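Local coordinates for pyroglutamyl-peptidase I (PDB 6LTQ), which probably removes the N-terminal pyroglutamyl residue from peptides, as a cysteine peptidase of the pyroglutamyl-peptidase I family, at residues 14-28 against 69-83. Residues are numbered along the deposited sequence; the frame is centred on the assembly and turned at random.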
ATOM      1  N   LYS D  14     -34.084  24.370  13.912  1.00 48.36           N
ATOM      2  CA  LYS D  14     -33.718  23.377  12.915  1.00 39.34           C
ATOM      3  C   LYS D  14     -32.385  23.767  12.280  1.00 28.95           C
ATOM      4  O   LYS D  14     -32.217  24.903  11.829  1.00 32.34           O
ATOM      5  CB  LYS D  14     -34.825  23.300  11.863  1.00 45.26           C
ATOM      6  CG  LYS D  14     -34.737  22.148  10.899  1.00 51.26           C
ATOM      7  CD  LYS D  14     -35.807  22.253   9.823  1.00 47.51           C
ATOM      8  CE  LYS D  14     -36.987  21.350  10.118  1.00 58.68           C
ATOM      9  NZ  LYS D  14     -37.680  20.968   8.851  1.00 65.30           N
ATOM     10  N   LEU D  15     -31.445  22.826  12.222  1.00 36.37           N
ATOM     11  CA  LEU D  15     -30.142  23.126  11.638  1.00 27.06           C
ATOM     12  C   LEU D  15     -30.223  23.220  10.121  1.00 36.38           C
ATOM     13  O   LEU D  15     -30.764  22.328   9.464  1.00 34.77           O
ATOM     14  CB  LEU D  15     -29.120  22.067  12.052  1.00 39.65           C
ATOM     15  CG  LEU D  15     -28.764  22.101  13.540  1.00 43.32           C
ATOM     16  CD1 LEU D  15     -28.078  20.814  13.980  1.00 48.96           C
ATOM     17  CD2 LEU D  15     -27.909  23.323  13.864  1.00 46.77           C
ATOM     18  N   SER D  16     -29.683  24.303   9.565  1.00 25.91           N
ATOM     19  CA  SER D  16     -29.554  24.452   8.122  1.00 32.68           C
ATOM     20  C   SER D  16     -28.203  23.875   7.705  1.00 30.73           C
ATOM     21  O   SER D  16     -27.152  24.338   8.169  1.00 28.49           O
ATOM     22  CB  SER D  16     -29.678  25.911   7.691  1.00 29.81           C
ATOM     23  OG  SER D  16     -28.695  26.715   8.318  1.00 43.98           O
ATOM     24  N   VAL D  17     -28.232  22.872   6.833  1.00 28.04           N
ATOM     25  CA  VAL D  17     -27.046  22.110   6.451  1.00 21.90           C
ATOM     26  C   VAL D  17     -26.797  22.296   4.967  1.00 24.50           C
ATOM     27  O   VAL D  17     -27.694  22.057   4.150  1.00 32.49           O
ATOM     28  CB  VAL D  17     -27.229  20.623   6.794  1.00 28.56           C
ATOM     29  CG1 VAL D  17     -26.075  19.800   6.252  1.00 20.63           C
ATOM     30  CG2 VAL D  17     -27.381  20.468   8.294  1.00 26.24           C
ATOM     31  N   LEU D  18     -25.561  22.688   4.611  1.00 17.35           N
ATOM     32  CA  LEU D  18     -25.134  22.774   3.220  1.00 24.34           C
ATOM     33  C   LEU D  18     -24.317  21.526   2.909  1.00 27.08           C
ATOM     34  O   LEU D  18     -23.278  21.292   3.536  1.00 29.66           O
ATOM     35  CB  LEU D  18     -24.317  24.035   2.967  1.00 18.41           C
ATOM     36  CG  LEU D  18     -23.694  24.109   1.581  1.00 21.47           C
ATOM     37  CD1 LEU D  18     -24.771  24.026   0.490  1.00 32.29           C
ATOM     38  CD2 LEU D  18     -22.831  25.366   1.410  1.00 28.06           C
ATOM     39  N   LEU D  19     -24.828  20.697   1.999  1.00 26.31           N
ATOM     40  CA  LEU D  19     -24.159  19.491   1.523  1.00 19.40           C
ATOM     41  C   LEU D  19     -23.637  19.745   0.121  1.00 23.38           C
ATOM     42  O   LEU D  19     -24.419  20.020  -0.797  1.00 23.98           O
ATOM     43  CB  LEU D  19     -25.119  18.300   1.530  1.00 25.00           C
ATOM     44  CG  LEU D  19     -24.543  16.955   1.098  1.00 27.09           C
ATOM     45  CD1 LEU D  19     -23.589  16.425   2.202  1.00 19.57           C
ATOM     46  CD2 LEU D  19     -25.682  15.979   0.838  1.00 25.15           C
ATOM     47  N   THR D  20     -22.319  19.670  -0.052  1.00 15.32           N
ATOM     48  CA  THR D  20     -21.728  19.960  -1.349  1.00 17.58           C
ATOM     49  C   THR D  20     -21.004  18.742  -1.906  1.00 21.56           C
ATOM     50  O   THR D  20     -20.537  17.872  -1.163  1.00 22.78           O
ATOM     51  CB  THR D  20     -20.757  21.154  -1.273  1.00 24.87           C
ATOM     52  OG1 THR D  20     -19.582  20.769  -0.555  1.00 22.13           O
ATOM     53  CG2 THR D  20     -21.410  22.332  -0.554  1.00 25.30           C
ATOM     54  N   GLY D  21     -20.907  18.702  -3.237  1.00 18.87           N
ATOM     55  CA  GLY D  21     -20.114  17.729  -3.936  1.00 15.93           C
ATOM     56  C   GLY D  21     -19.341  18.461  -5.038  1.00 17.86           C
ATOM     57  O   GLY D  21     -19.486  19.672  -5.190  1.00 26.27           O
ATOM     58  N   PHE D  22     -18.559  17.696  -5.773  1.00 20.31           N
ATOM     59  CA  PHE D  22     -17.766  18.245  -6.867  1.00 20.81           C
ATOM     60  C   PHE D  22     -18.098  17.544  -8.176  1.00 29.21           C
ATOM     61  O   PHE D  22     -18.485  16.368  -8.202  1.00 21.56           O
ATOM     62  CB  PHE D  22     -16.280  18.115  -6.588  1.00 22.53           C
ATOM     63  CG  PHE D  22     -15.779  19.099  -5.567  1.00 28.93           C
ATOM     64  CD1 PHE D  22     -15.527  20.416  -5.921  1.00 20.97           C
ATOM     65  CD2 PHE D  22     -15.582  18.713  -4.248  1.00 24.54           C
ATOM     66  CE1 PHE D  22     -15.072  21.325  -4.988  1.00 25.78           C
ATOM     67  CE2 PHE D  22     -15.116  19.623  -3.305  1.00 21.59           C
ATOM     68  CZ  PHE D  22     -14.858  20.926  -3.671  1.00 25.42           C
ATOM     69  N   GLU D  23     -17.931  18.289  -9.264  1.00 26.01           N
ATOM     70  CA  GLU D  23     -18.067  17.752 -10.604  1.00 25.42           C
ATOM     71  C   GLU D  23     -16.953  16.743 -10.895  1.00 23.41           C
ATOM     72  O   GLU D  23     -15.950  16.684 -10.177  1.00 21.72           O
ATOM     73  CB  GLU D  23     -18.046  18.905 -11.610  1.00 31.28           C
ATOM     74  CG  GLU D  23     -19.116  19.936 -11.283  1.00 27.28           C
ATOM     75  CD  GLU D  23     -19.148  21.142 -12.221  1.00 29.70           C
ATOM     76  OE1 GLU D  23     -18.183  21.359 -12.989  1.00 30.99           O
ATOM     77  OE2 GLU D  23     -20.159  21.877 -12.181  1.00 35.83           O
ATOM     78  N   PRO D  24     -17.123  15.913 -11.924  1.00 25.68           N
ATOM     79  CA  PRO D  24     -16.043  14.998 -12.311  1.00 28.16           C
ATOM     80  C   PRO D  24     -14.808  15.766 -12.758  1.00 37.49           C
ATOM     81  O   PRO D  24     -14.894  16.899 -13.243  1.00 29.09           O
ATOM     82  CB  PRO D  24     -16.647  14.195 -13.474  1.00 29.64           C
ATOM     83  CG  PRO D  24     -18.152  14.374 -13.324  1.00 26.73           C
ATOM     84  CD  PRO D  24     -18.333  15.735 -12.754  1.00 25.54           C
ATOM     85  N   PHE D  25     -13.651  15.129 -12.590  1.00 26.12           N
ATOM     86  CA  PHE D  25     -12.374  15.738 -12.932  1.00 26.12           C
ATOM     87  C   PHE D  25     -11.345  14.641 -13.170  1.00 25.53           C
ATOM     88  O   PHE D  25     -11.580  13.462 -12.890  1.00 28.53           O
ATOM     89  CB  PHE D  25     -11.898  16.698 -11.837  1.00 26.86           C
ATOM     90  CG  PHE D  25     -11.442  16.000 -10.586  1.00 27.01           C
ATOM     91  CD1 PHE D  25     -12.374  15.537  -9.670  1.00 21.33           C
ATOM     92  CD2 PHE D  25     -10.090  15.788 -10.341  1.00 31.05           C
ATOM     93  CE1 PHE D  25     -11.964  14.876  -8.513  1.00 34.50           C
ATOM     94  CE2 PHE D  25      -9.671  15.133  -9.190  1.00 28.66           C
ATOM     95  CZ  PHE D  25     -10.614  14.677  -8.273  1.00 25.17           C
ATOM     96  N   GLY D  26     -10.195  15.046 -13.707  1.00 28.95           N
ATOM     97  CA  GLY D  26      -9.092  14.117 -13.876  1.00 28.41           C
ATOM     98  C   GLY D  26      -9.363  12.978 -14.834  1.00 35.59           C
ATOM     99  O   GLY D  26      -8.768  11.904 -14.695  1.00 40.34           O
ATOM    100  N   GLY D  27     -10.263  13.171 -15.794  1.00 29.41           N
ATOM    101  CA  GLY D  27     -10.591  12.129 -16.737  1.00 29.28           C
ATOM    102  C   GLY D  27     -11.725  11.218 -16.322  1.00 35.64           C
ATOM    103  O   GLY D  27     -12.125  10.355 -17.117  1.00 43.94           O
ATOM    104  N   GLU D  28     -12.248  11.359 -15.109  1.00 27.72           N
ATOM    105  CA  GLU D  28     -13.399  10.562 -14.704  1.00 29.42           C
ATOM    106  C   GLU D  28     -14.675  11.104 -15.341  1.00 29.60           C
ATOM    107  O   GLU D  28     -14.793  12.297 -15.619  1.00 35.56           O
ATOM    108  CB  GLU D  28     -13.532  10.552 -13.176  1.00 25.10           C
ATOM    109  CG  GLU D  28     -12.321   9.947 -12.445  1.00 27.89           C
ATOM    110  CD  GLU D  28     -12.183   8.436 -12.662  1.00 28.62           C
ATOM    111  OE1 GLU D  28     -13.217   7.756 -12.886  1.00 25.71           O
ATOM    112  OE2 GLU D  28     -11.033   7.930 -12.614  1.00 29.30           O
ATOM    113  N   TYR D  69     -23.099  31.129  -2.760  1.00 32.03           N
ATOM    114  CA  TYR D  69     -24.160  30.453  -2.020  1.00 38.69           C
ATOM    115  C   TYR D  69     -24.178  30.904  -0.574  1.00 25.79           C
ATOM    116  O   TYR D  69     -25.254  31.106   0.001  1.00 30.12           O
ATOM    117  CB  TYR D  69     -24.020  28.933  -2.082  1.00 25.05           C
ATOM    118  CG  TYR D  69     -25.326  28.242  -1.750  1.00 30.47           C
ATOM    119  CD1 TYR D  69     -25.724  28.036  -0.429  1.00 26.68           C
ATOM    120  CD2 TYR D  69     -26.183  27.836  -2.764  1.00 42.58           C
ATOM    121  CE1 TYR D  69     -26.942  27.420  -0.132  1.00 31.19           C
ATOM    122  CE2 TYR D  69     -27.394  27.228  -2.481  1.00 39.44           C
ATOM    123  CZ  TYR D  69     -27.774  27.021  -1.168  1.00 35.39           C
ATOM    124  OH  TYR D  69     -28.989  26.408  -0.905  1.00 38.48           O
ATOM    125  N   TYR D  70     -23.000  31.055   0.041  1.00 32.12           N
ATOM    126  CA  TYR D  70     -22.979  31.546   1.414  1.00 30.24           C
ATOM    127  C   TYR D  70     -23.598  32.937   1.504  1.00 43.34           C
ATOM    128  O   TYR D  70     -24.262  33.246   2.506  1.00 28.36           O
ATOM    129  CB  TYR D  70     -21.551  31.568   1.983  1.00 46.68           C
ATOM    130  CG  TYR D  70     -21.032  30.263   2.569  1.00 36.62           C
ATOM    131  CD1 TYR D  70     -21.821  29.459   3.397  1.00 30.07           C
ATOM    132  CD2 TYR D  70     -19.738  29.851   2.295  1.00 35.98           C
ATOM    133  CE1 TYR D  70     -21.324  28.263   3.925  1.00 38.09           C
ATOM    134  CE2 TYR D  70     -19.234  28.664   2.816  1.00 31.36           C
ATOM    135  CZ  TYR D  70     -20.024  27.876   3.627  1.00 39.16           C
ATOM    136  OH  TYR D  70     -19.495  26.700   4.128  1.00 34.68           O
ATOM    137  N   LYS D  71     -23.353  33.817   0.506  1.00 36.61           N
ATOM    138  CA  LYS D  71     -24.065  35.088   0.609  1.00 41.77           C
ATOM    139  C   LYS D  71     -25.563  34.966   0.404  1.00 45.47           C
ATOM    140  O   LYS D  71     -26.319  35.693   1.053  1.00 56.28           O
ATOM    141  CB  LYS D  71     -23.533  36.232  -0.232  1.00 44.22           C
ATOM    142  CG  LYS D  71     -23.816  37.328   0.787  1.00 62.08           C
ATOM    143  CD  LYS D  71     -23.179  38.621   1.002  1.00 71.90           C
ATOM    144  CE  LYS D  71     -22.710  39.493  -0.114  1.00 70.54           C
ATOM    145  NZ  LYS D  71     -22.471  40.752   0.750  1.00 65.55           N
ATOM    146  N   THR D  72     -26.045  34.032  -0.386  1.00 38.77           N
ATOM    147  CA  THR D  72     -27.473  34.108  -0.678  1.00 40.95           C
ATOM    148  C   THR D  72     -28.345  33.187   0.188  1.00 45.01           C
ATOM    149  O   THR D  72     -29.575  33.183   0.033  1.00 43.59           O
ATOM    150  CB  THR D  72     -27.691  33.903  -2.188  1.00 42.02           C
ATOM    151  OG1 THR D  72     -27.132  32.649  -2.588  1.00 37.30           O
ATOM    152  CG2 THR D  72     -26.936  35.041  -2.923  1.00 32.77           C
ATOM    153  N   ASN D  73     -27.746  32.420   1.102  1.00 52.40           N
ATOM    154  CA  ASN D  73     -28.476  31.549   2.017  1.00 41.05           C
ATOM    155  C   ASN D  73     -27.766  31.523   3.367  1.00 45.03           C
ATOM    156  O   ASN D  73     -26.559  31.776   3.451  1.00 56.27           O
ATOM    157  CB  ASN D  73     -28.607  30.124   1.463  1.00 33.28           C
ATOM    158  CG  ASN D  73     -29.004  30.093  -0.012  1.00 49.39           C
ATOM    159  OD1 ASN D  73     -28.171  30.309  -0.904  1.00 39.29           O
ATOM    160  ND2 ASN D  73     -30.278  29.805  -0.276  1.00 45.43           N
ATOM    161  N   ASN D  74     -28.521  31.218   4.425  1.00 33.69           N
ATOM    162  CA  ASN D  74     -27.971  31.078   5.771  1.00 31.87           C
ATOM    163  C   ASN D  74     -27.702  29.604   6.057  1.00 45.62           C
ATOM    164  O   ASN D  74     -28.618  28.779   5.973  1.00 49.58           O
ATOM    165  CB  ASN D  74     -28.909  31.647   6.833  1.00 38.15           C
ATOM    166  CG  ASN D  74     -28.225  31.784   8.193  1.00 58.69           C
ATOM    167  OD1 ASN D  74     -27.004  31.651   8.295  1.00 59.52           O
ATOM    168  ND2 ASN D  74     -29.008  32.049   9.238  1.00 64.45           N
ATOM    169  N   ILE D  75     -26.458  29.286   6.422  1.00 48.95           N
ATOM    170  CA  ILE D  75     -25.993  27.910   6.598  1.00 35.10           C
ATOM    171  C   ILE D  75     -25.384  27.767   7.985  1.00 27.75           C
ATOM    172  O   ILE D  75     -24.479  28.529   8.346  1.00 38.64           O
ATOM    173  CB  ILE D  75     -24.942  27.523   5.536  1.00 30.99           C
ATOM    174  CG1 ILE D  75     -25.504  27.630   4.116  1.00 28.38           C
ATOM    175  CG2 ILE D  75     -24.352  26.129   5.828  1.00 27.91           C
ATOM    176  CD1 ILE D  75     -26.770  26.803   3.875  1.00 40.50           C
ATOM    177  N   ASP D  76     -25.852  26.783   8.752  1.00 25.88           N
ATOM    178  CA  ASP D  76     -25.229  26.466  10.036  1.00 20.53           C
ATOM    179  C   ASP D  76     -24.044  25.489   9.937  1.00 38.44           C
ATOM    180  O   ASP D  76     -23.053  25.648  10.665  1.00 30.57           O
ATOM    181  CB  ASP D  76     -26.246  25.871  10.994  1.00 20.78           C
ATOM    182  CG  ASP D  76     -27.396  26.813  11.267  1.00 46.38           C
ATOM    183  OD1 ASP D  76     -28.548  26.330  11.347  1.00 44.68           O
ATOM    184  OD2 ASP D  76     -27.146  28.037  11.375  1.00 47.54           O
ATOM    185  N   ILE D  77     -24.155  24.421   9.139  1.00 34.53           N
ATOM    186  CA  ILE D  77     -23.105  23.400   9.039  1.00 24.02           C
ATOM    187  C   ILE D  77     -22.862  23.095   7.576  1.00 29.52           C
ATOM    188  O   ILE D  77     -23.801  22.774   6.836  1.00 27.24           O
ATOM    189  CB  ILE D  77     -23.471  22.100   9.770  1.00 34.97           C
ATOM    190  CG1 ILE D  77     -24.116  22.398  11.116  1.00 36.36           C
ATOM    191  CG2 ILE D  77     -22.223  21.208   9.933  1.00 31.75           C
ATOM    192  CD1 ILE D  77     -24.850  21.219  11.676  1.00 51.56           C
ATOM    193  N   ALA D  78     -21.601  23.122   7.176  1.00 17.28           N
ATOM    194  CA  ALA D  78     -21.209  22.729   5.837  1.00 23.47           C
ATOM    195  C   ALA D  78     -20.671  21.308   5.933  1.00 25.76           C
ATOM    196  O   ALA D  78     -19.798  21.031   6.762  1.00 18.88           O
ATOM    197  CB  ALA D  78     -20.161  23.681   5.267  1.00 22.28           C
ATOM    198  N   LEU D  79     -21.247  20.405   5.154  1.00 22.49           N
ATOM    199  CA  LEU D  79     -20.769  19.029   5.048  1.00 22.43           C
ATOM    200  C   LEU D  79     -20.270  18.910   3.620  1.00 21.54           C
ATOM    201  O   LEU D  79     -21.063  18.755   2.684  1.00 18.13           O
ATOM    202  CB  LEU D  79     -21.876  18.027   5.367  1.00 22.67           C
ATOM    203  CG  LEU D  79     -21.536  16.529   5.379  1.00 29.94           C
ATOM    204  CD1 LEU D  79     -20.314  16.270   6.250  1.00 24.24           C
ATOM    205  CD2 LEU D  79     -22.735  15.690   5.872  1.00 24.77           C
ATOM    206  N   HIS D  80     -18.957  19.038   3.443  1.00 14.21           N
ATOM    207  CA  HIS D  80     -18.363  19.005   2.121  1.00 13.82           C
ATOM    208  C   HIS D  80     -17.963  17.576   1.780  1.00 19.37           C
ATOM    209  O   HIS D  80     -17.252  16.924   2.558  1.00 17.04           O
ATOM    210  CB  HIS D  80     -17.130  19.902   2.046  1.00 15.05           C
ATOM    211  CG  HIS D  80     -17.412  21.351   2.264  1.00 22.48           C
ATOM    212  ND1 HIS D  80     -18.254  22.082   1.448  1.00 20.42           N
ATOM    213  CD2 HIS D  80     -16.943  22.212   3.196  1.00 21.84           C
ATOM    214  CE1 HIS D  80     -18.294  23.332   1.879  1.00 24.59           C
ATOM    215  NE2 HIS D  80     -17.507  23.437   2.938  1.00 25.99           N
ATOM    216  N   LEU D  81     -18.401  17.105   0.616  1.00 14.42           N
ATOM    217  CA  LEU D  81     -18.027  15.789   0.117  1.00 18.38           C
ATOM    218  C   LEU D  81     -17.059  15.919  -1.043  1.00 22.13           C
ATOM    219  O   LEU D  81     -17.177  16.830  -1.869  1.00 18.91           O
ATOM    220  CB  LEU D  81     -19.247  14.983  -0.343  1.00 14.73           C
ATOM    221  CG  LEU D  81     -20.414  14.840   0.628  1.00 13.76           C
ATOM    222  CD1 LEU D  81     -21.513  13.958  -0.004  1.00 15.32           C
ATOM    223  CD2 LEU D  81     -19.969  14.296   2.004  1.00 20.14           C
ATOM    224  N   GLY D  82     -16.120  14.983  -1.127  1.00 11.78           N
ATOM    225  CA  GLY D  82     -15.197  14.977  -2.239  1.00 13.03           C
ATOM    226  C   GLY D  82     -14.694  13.576  -2.510  1.00 17.41           C
ATOM    227  O   GLY D  82     -14.789  12.682  -1.661  1.00 18.87           O
ATOM    228  N   GLN D  83     -14.159  13.396  -3.716  1.00 17.99           N
ATOM    229  CA  GLN D  83     -13.595  12.121  -4.146  1.00 19.20           C
ATOM    230  C   GLN D  83     -12.148  12.005  -3.670  1.00 16.81           C
ATOM    231  O   GLN D  83     -11.356  12.929  -3.848  1.00 16.15           O
ATOM    232  CB  GLN D  83     -13.676  12.008  -5.669  1.00 19.93           C
ATOM    233  CG  GLN D  83     -12.987  10.799  -6.253  1.00 17.37           C
ATOM    234  CD  GLN D  83     -12.885  10.890  -7.759  1.00 26.50           C
ATOM    235  OE1 GLN D  83     -13.880  10.715  -8.474  1.00 23.79           O
ATOM    236  NE2 GLN D  83     -11.692  11.180  -8.251  1.00 16.11           N
TER
HETATM  237  O   HOH W   1     -17.778  19.554  -1.868  1.00 21.45           O
HETATM  238  O   HOH W   2     -14.460  12.557 -10.595  1.00 17.57           O
HETATM  239  O   HOH W   3     -10.372  12.046 -10.789  1.00 31.34           O
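The His80 imidazole meets Thr20 at its edge: ND1 lies 2.7 Å from Thr20 OG1 in a hydrogen bond that either atom could donate, while NE2 bonds Ser163. A water also approaches Thr20 OG1, turned between its backbone N and carbonyl carbon (chi1 71°), and donates to Leu81 O. Leu18 CD1 sits over one face of the Tyr69 ring, 4.1 Å from CE1, and its other methyl, CD2, comes obliquely to Tyr70; the two tyrosine hydroxyls bond His51 and Ser163. Farther along, the Phe25 ring crosses the Gln83 amide, CZ 3.7 Å from NE2, and a water over one face of that ring joins Phe25 O to NE2; Gln83 OE1 bonds Gln187. Between these groups run parallel strands 15-22 and 77-83, neighbours in the central sheet of the alpha/beta fold. Helix 59-72 forms the connection of a beta-alpha-beta crossover from strand 48-55, on the other side of 15-22, to 77-83; Ile75 CG2, just beyond the helix, packs 3.5 Å from Leu18 CB. Backbone bonds alternate regularly from Leu18 N to Leu81 N. On the face opposite Leu18, Thr20 and His80, Leu19 CD1 lies 3.8 Å from Leu79 CG. Where the pairing begins, the one N-H of Asp76 is shared, at bent angles, between Ser16 O and OG, while Ser16 O also accepts from Ile77 N. Asp76 OD1 receives Ser16 N at 2.9 Å, nearly straight (173°), on its anti side but 35° out of the carboxylate plane. An alanine here would probably leave Ser16 N without this acceptor, removing the carboxylate link between the strand starts.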